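Local structure of alcohol dehydrogenase (Aeropyrum pernix, 1H2B) at residues 253-258 against 274-279. The protein probably catalyses the NAD-dependent oxidation of alcohols, as in other zinc-containing alcohol dehydrogenases, and binds zinc and a nicotinamide-adenine dinucleotide. Numbering follows the deposited sequence.
Sequences RGVNVA and LLGRMG
V255 and L275 form a parallel bridge, recognised by two backbone hydrogen bonds between V255 and the residues flanking L275. V255 N donates to L274 O at 2.8 Å, nearly straight at 170° at the hydrogen, and V255 O accepts from G276 N at 2.9 Å. V255, A258, L274 and L275 supply the apolar contacts. CG2 of V255, set between its own backbone N and carbonyl carbon (chi1 -57°), lies 4.0 Å from L274 CB, while L275 brings its CD2 branch back to A258 CB at 3.8 Å. Next to the bridge the main chains run close at two residues without side chains: R253 O lies 3.1 Å from G276 CA, and G254 CA 3.3 Å from L274 O. G254 also has a positive phi (71°), a conformation that favours glycine. Water 1 joins R253 O to R277 N. A type II turn from G276 to G279, closed by G279 N to G276 O, then reverses the chain and sets G279 CA 3.4 Å from N256 O, a CA-H...O contact. N256 OD1 is held by Y189 N, whereas R253 NH2 forms a salt bridge with E124 OE2 and R277 NE a hydrogen bond with H122 ND1, both partners on the second subunit. Strand 255-260 starts at the bridge, and after the turn the chain enters 279-283, its parallel neighbour in the six-stranded sheet of the Rossmann-type domain; V255 and L274 pack on V246 of helix 242-249 and A191 of strand 189-193.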
ATOM      1  N   ARG B 253      -0.641  11.464 -23.990  1.00 20.39           N
ATOM      2  CA  ARG B 253      -0.285  11.242 -22.604  1.00 21.87           C
ATOM      3  C   ARG B 253       0.327   9.847 -22.364  1.00 20.32           C
ATOM      4  O   ARG B 253       0.949   9.639 -21.311  1.00 20.86           O
ATOM      5  CB  ARG B 253      -1.515  11.408 -21.742  1.00 23.55           C
ATOM      6  CG  ARG B 253      -2.073  12.841 -21.857  1.00 33.63           C
ATOM      7  CD  ARG B 253      -2.881  13.311 -20.672  1.00 50.44           C
ATOM      8  NE  ARG B 253      -2.017  13.939 -19.676  1.00 61.50           N
ATOM      9  CZ  ARG B 253      -1.896  13.536 -18.411  1.00 64.15           C
ATOM     10  NH1 ARG B 253      -2.596  12.497 -17.959  1.00 62.58           N
ATOM     11  NH2 ARG B 253      -1.068  14.181 -17.597  1.00 64.20           N
ATOM     12  N   GLY B 254       0.113   8.921 -23.296  1.00 18.52           N
ATOM     13  CA  GLY B 254       0.497   7.523 -23.080  1.00 16.99           C
ATOM     14  C   GLY B 254      -0.391   6.835 -22.054  1.00 16.71           C
ATOM     15  O   GLY B 254      -1.362   7.397 -21.527  1.00 19.70           O
ATOM     16  N   VAL B 255      -0.044   5.590 -21.726  1.00 14.38           N
ATOM     17  CA  VAL B 255      -0.844   4.787 -20.810  1.00 14.62           C
ATOM     18  C   VAL B 255      -0.297   4.780 -19.403  1.00 14.35           C
ATOM     19  O   VAL B 255       0.906   4.876 -19.159  1.00 15.74           O
ATOM     20  CB  VAL B 255      -1.024   3.340 -21.320  1.00 12.24           C
ATOM     21  CG1 VAL B 255      -1.677   3.336 -22.727  1.00 15.97           C
ATOM     22  CG2 VAL B 255       0.314   2.599 -21.383  1.00 16.42           C
ATOM     23  N   ASN B 256      -1.212   4.644 -18.463  1.00 14.43           N
ATOM     24  CA  ASN B 256      -0.841   4.525 -17.059  1.00 14.60           C
ATOM     25  C   ASN B 256      -0.169   3.186 -16.761  1.00 15.27           C
ATOM     26  O   ASN B 256       0.736   3.089 -15.898  1.00 15.23           O
ATOM     27  CB  ASN B 256      -2.093   4.685 -16.208  1.00 14.99           C
ATOM     28  CG  ASN B 256      -2.762   6.021 -16.442  1.00 19.29           C
ATOM     29  OD1 ASN B 256      -3.426   6.262 -17.438  1.00 19.72           O
ATOM     30  ND2 ASN B 256      -2.524   6.937 -15.503  1.00 23.57           N
ATOM     31  N   VAL B 257      -0.632   2.129 -17.425  1.00 14.51           N
ATOM     32  CA  VAL B 257      -0.033   0.789 -17.263  1.00 11.67           C
ATOM     33  C   VAL B 257      -0.004   0.138 -18.649  1.00 13.92           C
ATOM     34  O   VAL B 257      -0.967   0.252 -19.402  1.00 14.07           O
ATOM     35  CB  VAL B 257      -0.858  -0.115 -16.364  1.00 13.81           C
ATOM     36  CG1 VAL B 257      -0.253  -1.531 -16.338  1.00 15.28           C
ATOM     37  CG2 VAL B 257      -0.887   0.415 -14.904  1.00 14.36           C
ATOM     38  N   ALA B 258       1.148  -0.450 -18.997  1.00 11.70           N
ATOM     39  CA  ALA B 258       1.201  -1.348 -20.164  1.00 13.07           C
ATOM     40  C   ALA B 258       1.554  -2.723 -19.658  1.00 13.00           C
ATOM     41  O   ALA B 258       2.288  -2.843 -18.681  1.00 12.77           O
ATOM     42  CB  ALA B 258       2.256  -0.882 -21.155  1.00 13.26           C
ATOM     43  N   LEU B 274       5.136   3.083 -24.696  1.00 14.30           N
ATOM     44  CA  LEU B 274       3.691   3.361 -24.496  1.00 14.44           C
ATOM     45  C   LEU B 274       3.405   4.137 -23.210  1.00 16.76           C
ATOM     46  O   LEU B 274       2.328   4.721 -23.044  1.00 16.02           O
ATOM     47  CB  LEU B 274       2.868   2.063 -24.462  1.00 14.16           C
ATOM     48  CG  LEU B 274       3.034   1.122 -25.667  1.00 14.38           C
ATOM     49  CD1 LEU B 274       2.317  -0.176 -25.397  1.00 15.72           C
ATOM     50  CD2 LEU B 274       2.537   1.855 -26.918  1.00 16.26           C
ATOM     51  N   LEU B 275       4.375   4.156 -22.300  1.00 15.88           N
ATOM     52  CA  LEU B 275       4.109   4.645 -20.948  1.00 13.95           C
ATOM     53  C   LEU B 275       4.053   6.162 -20.837  1.00 15.09           C
ATOM     54  O   LEU B 275       4.903   6.902 -21.372  1.00 18.42           O
ATOM     55  CB  LEU B 275       5.207   4.166 -19.997  1.00 13.47           C
ATOM     56  CG  LEU B 275       5.334   2.641 -19.865  1.00 12.47           C
ATOM     57  CD1 LEU B 275       6.530   2.348 -18.927  1.00 15.91           C
ATOM     58  CD2 LEU B 275       4.055   1.925 -19.355  1.00 14.09           C
ATOM     59  N   GLY B 276       3.060   6.616 -20.090  1.00 14.77           N
ATOM     60  CA  GLY B 276       2.998   8.012 -19.712  1.00 16.40           C
ATOM     61  C   GLY B 276       3.773   8.258 -18.427  1.00 18.08           C
ATOM     62  O   GLY B 276       4.464   7.365 -17.917  1.00 16.23           O
ATOM     63  N   ARG B 277       3.629   9.473 -17.880  1.00 14.92           N
ATOM     64  CA  ARG B 277       4.354   9.801 -16.627  1.00 14.33           C
ATOM     65  C   ARG B 277       3.897   8.943 -15.465  1.00 16.19           C
ATOM     66  O   ARG B 277       2.694   8.711 -15.250  1.00 16.85           O
ATOM     67  CB  ARG B 277       4.154  11.279 -16.298  1.00 17.09           C
ATOM     68  CG  ARG B 277       4.681  12.161 -17.384  1.00 18.88           C
ATOM     69  CD  ARG B 277       4.778  13.636 -16.987  1.00 24.27           C
ATOM     70  NE  ARG B 277       5.876  13.856 -16.009  1.00 20.59           N
ATOM     71  CZ  ARG B 277       7.180  13.889 -16.265  1.00 19.33           C
ATOM     72  NH1 ARG B 277       7.658  13.759 -17.495  1.00 21.54           N
ATOM     73  NH2 ARG B 277       8.022  14.134 -15.257  1.00 22.69           N
ATOM     74  N   MET B 278       4.874   8.438 -14.711  1.00 15.10           N
ATOM     75  CA  MET B 278       4.614   7.469 -13.620  1.00 14.63           C
ATOM     76  C   MET B 278       4.042   6.149 -14.133  1.00 14.45           C
ATOM     77  O   MET B 278       3.523   5.339 -13.373  1.00 16.91           O
ATOM     78  CB  MET B 278       3.786   8.050 -12.476  1.00 19.09           C
ATOM     79  CG  MET B 278       4.573   9.094 -11.748  1.00 19.98           C
ATOM     80  SD  MET B 278       3.741   9.707 -10.251  1.00 26.46           S
ATOM     81  CE  MET B 278       2.336  10.339 -10.864  1.00 34.37           C
ATOM     82  N   GLY B 279       4.202   5.927 -15.428  1.00 14.26           N
ATOM     83  CA  GLY B 279       3.674   4.737 -16.058  1.00 14.33           C
ATOM     84  C   GLY B 279       4.420   3.480 -15.594  1.00 14.21           C
ATOM     85  O   GLY B 279       5.570   3.547 -15.157  1.00 14.96           O
TER
HETATM   86  O   HOH W   1       1.622  11.183 -19.144  1.00 23.94           O
HETATM   87  O   HOH W   2       0.558   3.758 -13.272  1.00 29.77           O